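Local coordinates for protein phosphoribosylaminoimidazole-succinocarboxamide synthase (Saccharomyces cerevisiae, PDB 1OBG) that catalyses the ATP-dependent joining of L-aspartate to 4-carboxy-5-aminoimidazole ribotide, forming SAICAR in the de novo pathway of purine biosynthesis, at residues A[113-118]-A[179-184]; A[70-75]-A[225-230]. All blocks are in the same frame, centred on the assembly; numbering follows the deposited sequence.

Contact 1 and contact 2 lie about 16 Å apart, centre to centre, with about 4 Å between their nearest atoms, and do not touch. Along the chain, 113-118 and 179-184 both fall within the loop that 70-75 and 225-230 close. Strand 112-121 and strand 228-230 belong to one mixed sheet, both pairing antiparallel with strand 210-221; contact 2 adds strand 72-73 in parallel beside 228-230, whereas contact 1 sets the end of helix 175-182 against the start of strand 112-121. Each contributes a residue to the same AMP pocket: Leu113 of contact 1 near the ribose O2' and N3, His74 of contact 2 by the N6 side of the adenine.

Contact 1: residues A[113-118]-A[179-184]; sequences LIPLEV and AELVGE. With AMP (adenosine monophosphate), chain B.
Ile114 meets Val182 CG1 with its CG2 at 3.9 Å, the two side chains crossing at about a right angle, whereas the preceding Leu113 turns to the nucleotide, its CD1 3.3 Å from AMP O2' and its CD2 3.8 Å from AMP N3. The Ile114 CG2 methyl lies anti to the backbone N while CG1 sits beside it (chi1 -65°). Val182 CG1 is shared by Ile114, Pro115 and Leu116, and the interface is apolar, with no hydrogen bond across it. Pro115 is the centre of an inverse gamma turn, closed by the 2.8 Å bond from Leu116 N to Ile114 O. Its ring slides past both helix residues in the opposite direction, CD against Val182 CG1 and CG against Leu181 CD1 (4.1 Å). The turn interrupts strand 112-121 of the mixed sheet, and the partner is the last turn of helix 175-182, where Gly183 N still bonds to Ala179 O before Gly183 turns to positive phi and becomes the N-cap of helix 184-208. Leu116 points toward that helix end and meets Val182 tip to tip, CG to CG1 at 4.0 Å; its CD2 also lies 4.2 Å from Leu181 CG.

Contact 2: residues A[70-75]-A[225-230]; sequences DVRNHL and TNEIIL. With AMP (adenosine monophosphate), chain B.
A short, weakly bonded parallel strand pairing at the margin of the mixed sheet joins 72-73 to 228-230, beside the AMP pocket to which His74 belongs. The evidence is the bridge of Asn73 with Leu230, whose CA atoms lie 4.4 Å apart, and the nearly straight bond from Leu230 N to Arg72 O (2.8 Å, 174°). His74 N returns a weak, bent bond to Leu230 O. At the other end a water replaces direct pairing, accepting from Arg72 N and donating to Ile228 O at 2.7 Å. Val71 CG1 packs on Leu230 CD2 at about a right angle, and Val71 also touches Leu193 and Leu197 of helix 184-208.

Beyond the backbone, the guanidinium of Arg72 carries the contact. A bend at chi3 (73°) turns the group so that Ile229 CD1 lies over the centre of one face, 3.5 Å from CZ, while Glu227 meets it near the edge. The salt bridge from NH1 to Glu227 OE2 is short, 2.7 Å, yet bent: NH1 comes from above the carboxylate plane, OE2 is tilted out of the guanidinium plane, and the two planar groups stand 45° apart. A leucine in place of Arg72 would probably leave the Glu227 carboxylate without this cationic mate and Ile229 CD1 without the flat group it covers. Glu227 OE2 has a second donor within its own segment: Thr225 OG1, at 3.0 Å, bonds to its anti lone pair.

Contact 1: residues A[113-118]-A[179-184]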
loop_
_atom_site.group_PDB
_atom_site.type_symbol
_atom_site.label_atom_id
_atom_site.label_comp_id
_atom_site.label_asym_id
_atom_site.label_seq_id
_atom_site.Cartn_x
_atom_site.Cartn_y
_atom_site.Cartn_z
ATOM N N LEU A 113 -3.474 -5.309 -15.902
ATOM C CA LEU A 113 -3.391 -4.066 -15.150
ATOM C C LEU A 113 -3.641 -2.839 -16.020
ATOM O O LEU A 113 -3.250 -2.793 -17.193
ATOM C CB LEU A 113 -2.015 -3.950 -14.503
ATOM C CG LEU A 113 -1.567 -5.141 -13.639
ATOM C CD1 LEU A 113 -0.207 -4.862 -12.969
ATOM C CD2 LEU A 113 -2.617 -5.508 -12.602
ATOM N N ILE A 114 -4.303 -1.840 -15.446
ATOM C CA ILE A 114 -4.374 -0.533 -16.092
ATOM C C ILE A 114 -3.026 0.105 -15.786
ATOM O O ILE A 114 -2.579 0.149 -14.618
ATOM C CB ILE A 114 -5.568 0.314 -15.586
ATOM C CG1 ILE A 114 -6.899 -0.355 -15.981
ATOM C CG2 ILE A 114 -5.481 1.739 -16.151
ATOM C CD1 ILE A 114 -8.132 0.188 -15.242
ATOM N N PRO A 115 -2.332 0.540 -16.834
ATOM C CA PRO A 115 -0.933 0.979 -16.674
ATOM C C PRO A 115 -0.782 2.407 -16.106
ATOM O O PRO A 115 -0.209 3.280 -16.770
ATOM C CB PRO A 115 -0.383 0.856 -18.108
ATOM C CG PRO A 115 -1.559 1.179 -18.979
ATOM C CD PRO A 115 -2.774 0.587 -18.250
ATOM N N LEU A 116 -1.298 2.631 -14.893
ATOM C CA LEU A 116 -1.209 3.908 -14.179
ATOM C C LEU A 116 -1.003 3.586 -12.721
ATOM O O LEU A 116 -1.495 2.552 -12.258
ATOM C CB LEU A 116 -2.540 4.666 -14.272
ATOM C CG LEU A 116 -3.049 5.235 -15.600
ATOM C CD1 LEU A 116 -4.445 5.837 -15.402
ATOM C CD2 LEU A 116 -2.057 6.285 -16.119
ATOM N N GLU A 117 -0.280 4.438 -11.996
ATOM C CA GLU A 117 -0.331 4.402 -10.560
ATOM C C GLU A 117 -1.442 5.408 -10.232
ATOM O O GLU A 117 -1.351 6.592 -10.549
ATOM C CB GLU A 117 0.984 4.813 -9.882
ATOM C CG GLU A 117 2.202 3.930 -10.178
ATOM C CD GLU A 117 2.095 2.496 -9.663
ATOM O OE1 GLU A 117 1.018 2.058 -9.210
ATOM O OE2 GLU A 117 3.121 1.783 -9.712
ATOM N N VAL A 118 -2.498 4.906 -9.630
ATOM C CA VAL A 118 -3.673 5.721 -9.390
ATOM C C VAL A 118 -3.537 6.325 -8.000
ATOM O O VAL A 118 -3.965 5.743 -6.989
ATOM C CB VAL A 118 -4.926 4.893 -9.539
ATOM C CG1 VAL A 118 -6.193 5.788 -9.336
ATOM C CG2 VAL A 118 -4.952 4.296 -10.934
ATOM N N ALA A 179 -5.658 10.228 -19.881
ATOM C CA ALA A 179 -6.675 9.974 -20.906
ATOM C C ALA A 179 -6.078 9.582 -22.274
ATOM O O ALA A 179 -6.588 8.688 -22.939
ATOM C CB ALA A 179 -7.612 11.204 -21.055
ATOM N N GLU A 180 -5.012 10.247 -22.699
ATOM C CA GLU A 180 -4.341 9.880 -23.946
ATOM C C GLU A 180 -3.726 8.490 -23.774
ATOM O O GLU A 180 -3.757 7.658 -24.686
ATOM C CB GLU A 180 -3.272 10.915 -24.311
ATOM C CG GLU A 180 -3.847 12.142 -25.023
ATOM C CD GLU A 180 -2.822 13.247 -25.314
ATOM O OE1 GLU A 180 -1.633 13.093 -25.000
ATOM O OE2 GLU A 180 -3.218 14.296 -25.866
ATOM N N LEU A 181 -3.192 8.245 -22.583
ATOM C CA LEU A 181 -2.520 6.989 -22.277
ATOM C C LEU A 181 -3.485 5.799 -22.223
ATOM O O LEU A 181 -3.233 4.771 -22.859
ATOM C CB LEU A 181 -1.661 7.157 -21.006
ATOM C CG LEU A 181 -0.854 6.136 -20.175
ATOM C CD1 LEU A 181 -0.680 4.728 -20.729
ATOM C CD2 LEU A 181 0.489 6.730 -19.787
ATOM N N VAL A 182 -4.595 5.916 -21.495
ATOM C CA VAL A 182 -5.458 4.746 -21.349
ATOM C C VAL A 182 -6.789 4.837 -22.049
ATOM O O VAL A 182 -7.519 3.855 -22.092
ATOM C CB VAL A 182 -5.681 4.329 -19.862
ATOM C CG1 VAL A 182 -4.357 3.982 -19.182
ATOM C CG2 VAL A 182 -6.481 5.391 -19.101
ATOM N N GLY A 183 -7.112 6.003 -22.603
ATOM C CA GLY A 183 -8.411 6.192 -23.220
ATOM C C GLY A 183 -9.219 7.137 -22.360
ATOM O O GLY A 183 -9.203 7.043 -21.121
ATOM N N GLU A 184 -9.924 8.051 -23.019
ATOM C CA GLU A 184 -10.715 9.063 -22.334
ATOM C C GLU A 184 -11.749 8.439 -21.382
ATOM O O GLU A 184 -11.804 8.798 -20.216
ATOM C CB GLU A 184 -11.389 9.981 -23.368
ATOM C CG GLU A 184 -12.247 11.096 -22.796
ATOM C CD GLU A 184 -11.433 12.216 -22.166
ATOM O OE1 GLU A 184 -11.341 12.257 -20.914
ATOM O OE2 GLU A 184 -10.886 13.066 -22.910
HETATM P P AMP B . 4.904 -5.520 -5.701
HETATM O O1P AMP B . 4.209 -4.632 -4.660
HETATM O O2P AMP B . 5.487 -6.751 -5.105
HETATM O O3P AMP B . 6.053 -4.675 -6.462
HETATM O "O5'" AMP B . 3.817 -6.005 -6.777
HETATM C "C5'" AMP B . 4.224 -6.949 -7.729
HETATM C "C4'" AMP B . 3.507 -6.655 -9.027
HETATM O "O4'" AMP B . 2.271 -7.343 -9.031
HETATM C "C3'" AMP B . 3.206 -5.163 -9.174
HETATM O "O3'" AMP B . 3.690 -4.735 -10.424
HETATM C "C2'" AMP B . 1.691 -5.091 -9.147
HETATM O "O2'" AMP B . 1.244 -4.121 -10.055
HETATM C "C1'" AMP B . 1.307 -6.498 -9.596
HETATM N N9 AMP B . -0.042 -6.943 -9.192
HETATM C C8 AMP B . -0.759 -6.656 -8.053
HETATM N N7 AMP B . -1.951 -7.301 -8.141
HETATM C C5 AMP B . -1.999 -7.994 -9.303
HETATM C C6 AMP B . -2.956 -8.821 -9.900
HETATM N N6 AMP B . -4.042 -9.232 -9.237
HETATM N N1 AMP B . -2.677 -9.381 -11.136
HETATM C C2 AMP B . -1.477 -9.149 -11.771
HETATM N N3 AMP B . -0.534 -8.334 -11.170
HETATM C C4 AMP B . -0.795 -7.772 -9.966
#

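Contact 2: residues A[70-75]-A[225-230]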
loop_
_atom_site.group_PDB
_atom_site.type_symbol
_atom_site.label_atom_id
_atom_site.label_comp_id
_atom_site.label_asym_id
_atom_site.label_seq_id
_atom_site.Cartn_x
_atom_site.Cartn_y
_atom_site.Cartn_z
ATOM N N ASP A 70 -18.277 -1.809 -3.102
ATOM C CA ASP A 70 -17.928 -0.652 -3.914
ATOM C C ASP A 70 -17.108 -1.014 -5.124
ATOM O O ASP A 70 -17.075 -0.278 -6.111
ATOM C CB ASP A 70 -17.145 0.351 -3.085
ATOM C CG ASP A 70 -17.932 0.858 -1.912
ATOM O OD1 ASP A 70 -18.954 1.523 -2.151
ATOM O OD2 ASP A 70 -17.612 0.634 -0.719
ATOM N N VAL A 71 -16.422 -2.141 -5.048
ATOM C CA VAL A 71 -15.536 -2.523 -6.131
ATOM C C VAL A 71 -15.193 -3.997 -6.010
ATOM O O VAL A 71 -15.064 -4.527 -4.899
ATOM C CB VAL A 71 -14.240 -1.620 -6.132
ATOM C CG1 VAL A 71 -13.396 -1.821 -4.853
ATOM C CG2 VAL A 71 -13.429 -1.802 -7.408
ATOM N N ARG A 72 -15.060 -4.650 -7.156
ATOM C CA ARG A 72 -14.561 -6.022 -7.199
ATOM C C ARG A 72 -13.086 -5.987 -6.849
ATOM O O ARG A 72 -12.381 -5.025 -7.188
ATOM C CB ARG A 72 -14.662 -6.587 -8.602
ATOM C CG ARG A 72 -15.949 -7.336 -8.909
ATOM C CD ARG A 72 -16.000 -7.907 -10.353
ATOM N NE ARG A 72 -15.130 -9.075 -10.571
ATOM C CZ ARG A 72 -14.801 -9.562 -11.777
ATOM N NH1 ARG A 72 -15.257 -8.986 -12.890
ATOM N NH2 ARG A 72 -14.009 -10.624 -11.878
ATOM N N ASN A 73 -12.605 -7.019 -6.171
ATOM C CA ASN A 73 -11.168 -7.094 -5.897
ATOM C C ASN A 73 -10.585 -8.399 -6.429
ATOM O O ASN A 73 -11.336 -9.286 -6.877
ATOM C CB ASN A 73 -10.868 -6.902 -4.414
ATOM C CG ASN A 73 -11.538 -7.942 -3.536
ATOM O OD1 ASN A 73 -12.384 -7.616 -2.683
ATOM N ND2 ASN A 73 -11.175 -9.195 -3.739
ATOM N N HIS A 74 -9.265 -8.526 -6.365
ATOM C CA HIS A 74 -8.606 -9.693 -6.935
ATOM C C HIS A 74 -8.530 -10.947 -6.053
ATOM O O HIS A 74 -7.969 -11.959 -6.474
ATOM C CB HIS A 74 -7.216 -9.330 -7.505
ATOM C CG HIS A 74 -6.179 -8.923 -6.486
ATOM N ND1 HIS A 74 -6.464 -8.612 -5.174
ATOM C CD2 HIS A 74 -4.845 -8.749 -6.622
ATOM C CE1 HIS A 74 -5.348 -8.292 -4.538
ATOM N NE2 HIS A 74 -4.353 -8.362 -5.399
ATOM N N LEU A 75 -9.066 -10.900 -4.839
ATOM C CA LEU A 75 -8.975 -12.067 -3.962
ATOM C C LEU A 75 -9.715 -13.252 -4.569
ATOM O O LEU A 75 -10.822 -13.092 -5.109
ATOM C CB LEU A 75 -9.558 -11.787 -2.566
ATOM C CG LEU A 75 -8.857 -10.685 -1.750
ATOM C CD1 LEU A 75 -9.583 -10.497 -0.418
ATOM C CD2 LEU A 75 -7.369 -10.992 -1.541
ATOM N N THR A 225 -16.010 -8.246 -19.218
ATOM C CA THR A 225 -17.117 -7.502 -18.596
ATOM C C THR A 225 -16.883 -5.996 -18.521
ATOM O O THR A 225 -17.784 -5.250 -18.136
ATOM C CB THR A 225 -17.393 -8.028 -17.175
ATOM O OG1 THR A 225 -16.209 -7.868 -16.381
ATOM C CG2 THR A 225 -17.610 -9.552 -17.164
ATOM N N ASN A 226 -15.674 -5.562 -18.886
ATOM C CA ASN A 226 -15.217 -4.168 -18.731
ATOM C C ASN A 226 -15.101 -3.630 -17.298
ATOM O O ASN A 226 -14.903 -2.439 -17.108
ATOM C CB ASN A 226 -16.039 -3.196 -19.597
ATOM C CG ASN A 226 -15.159 -2.191 -20.335
ATOM O OD1 ASN A 226 -15.617 -1.108 -20.710
ATOM N ND2 ASN A 226 -13.893 -2.550 -20.552
ATOM N N GLU A 227 -15.228 -4.499 -16.302
ATOM C CA GLU A 227 -15.235 -4.084 -14.902
ATOM C C GLU A 227 -13.828 -3.749 -14.431
ATOM O O GLU A 227 -12.866 -4.446 -14.755
ATOM C CB GLU A 227 -15.770 -5.200 -14.013
ATOM C CG GLU A 227 -17.273 -5.390 -14.032
ATOM C CD GLU A 227 -17.695 -6.581 -13.182
ATOM O OE1 GLU A 227 -18.212 -6.354 -12.067
ATOM O OE2 GLU A 227 -17.504 -7.743 -13.624
ATOM N N ILE A 228 -13.718 -2.688 -13.654
ATOM C CA ILE A 228 -12.451 -2.349 -13.014
ATOM C C ILE A 228 -12.288 -3.170 -11.721
ATOM O O ILE A 228 -13.228 -3.302 -10.953
ATOM C CB ILE A 228 -12.377 -0.833 -12.756
ATOM C CG1 ILE A 228 -12.424 -0.073 -14.094
ATOM C CG2 ILE A 228 -11.113 -0.480 -11.956
ATOM C CD1 ILE A 228 -12.530 1.473 -13.965
ATOM N N ILE A 229 -11.091 -3.718 -11.498
ATOM C CA ILE A 229 -10.829 -4.571 -10.338
ATOM C C ILE A 229 -9.735 -3.953 -9.490
ATOM O O ILE A 229 -8.718 -3.513 -10.012
ATOM C CB ILE A 229 -10.329 -5.992 -10.772
ATOM C CG1 ILE A 229 -11.175 -6.604 -11.905
ATOM C CG2 ILE A 229 -10.188 -6.946 -9.554
ATOM C CD1 ILE A 229 -12.575 -6.911 -11.531
ATOM N N LEU A 230 -9.951 -3.949 -8.188
ATOM C CA LEU A 230 -8.940 -3.500 -7.256
ATOM C C LEU A 230 -7.901 -4.598 -7.114
ATOM O O LEU A 230 -8.218 -5.745 -6.773
ATOM C CB LEU A 230 -9.550 -3.177 -5.903
ATOM C CG LEU A 230 -8.729 -2.419 -4.873
ATOM C CD1 LEU A 230 -8.107 -1.152 -5.471
ATOM C CD2 LEU A 230 -9.626 -2.106 -3.674
HETATM P P AMP B . 4.904 -5.520 -5.701
HETATM O O1P AMP B . 4.209 -4.632 -4.660
HETATM O O2P AMP B . 5.487 -6.751 -5.105
HETATM O O3P AMP B . 6.053 -4.675 -6.462
HETATM O "O5'" AMP B . 3.817 -6.005 -6.777
HETATM C "C5'" AMP B . 4.224 -6.949 -7.729
HETATM C "C4'" AMP B . 3.507 -6.655 -9.027
HETATM O "O4'" AMP B . 2.271 -7.343 -9.031
HETATM C "C3'" AMP B . 3.206 -5.163 -9.174
HETATM O "O3'" AMP B . 3.690 -4.735 -10.424
HETATM C "C2'" AMP B . 1.691 -5.091 -9.147
HETATM O "O2'" AMP B . 1.244 -4.121 -10.055
HETATM C "C1'" AMP B . 1.307 -6.498 -9.596
HETATM N N9 AMP B . -0.042 -6.943 -9.192
HETATM C C8 AMP B . -0.759 -6.656 -8.053
HETATM N N7 AMP B . -1.951 -7.301 -8.141
HETATM C C5 AMP B . -1.999 -7.994 -9.303
HETATM C C6 AMP B . -2.956 -8.821 -9.900
HETATM N N6 AMP B . -4.042 -9.232 -9.237
HETATM N N1 AMP B . -2.677 -9.381 -11.136
HETATM C C2 AMP B . -1.477 -9.149 -11.771
HETATM N N3 AMP B . -0.534 -8.334 -11.170
HETATM C C4 AMP B . -0.795 -7.772 -9.966
HETATM O O HOH W 1 -15.637 -3.168 -9.734
#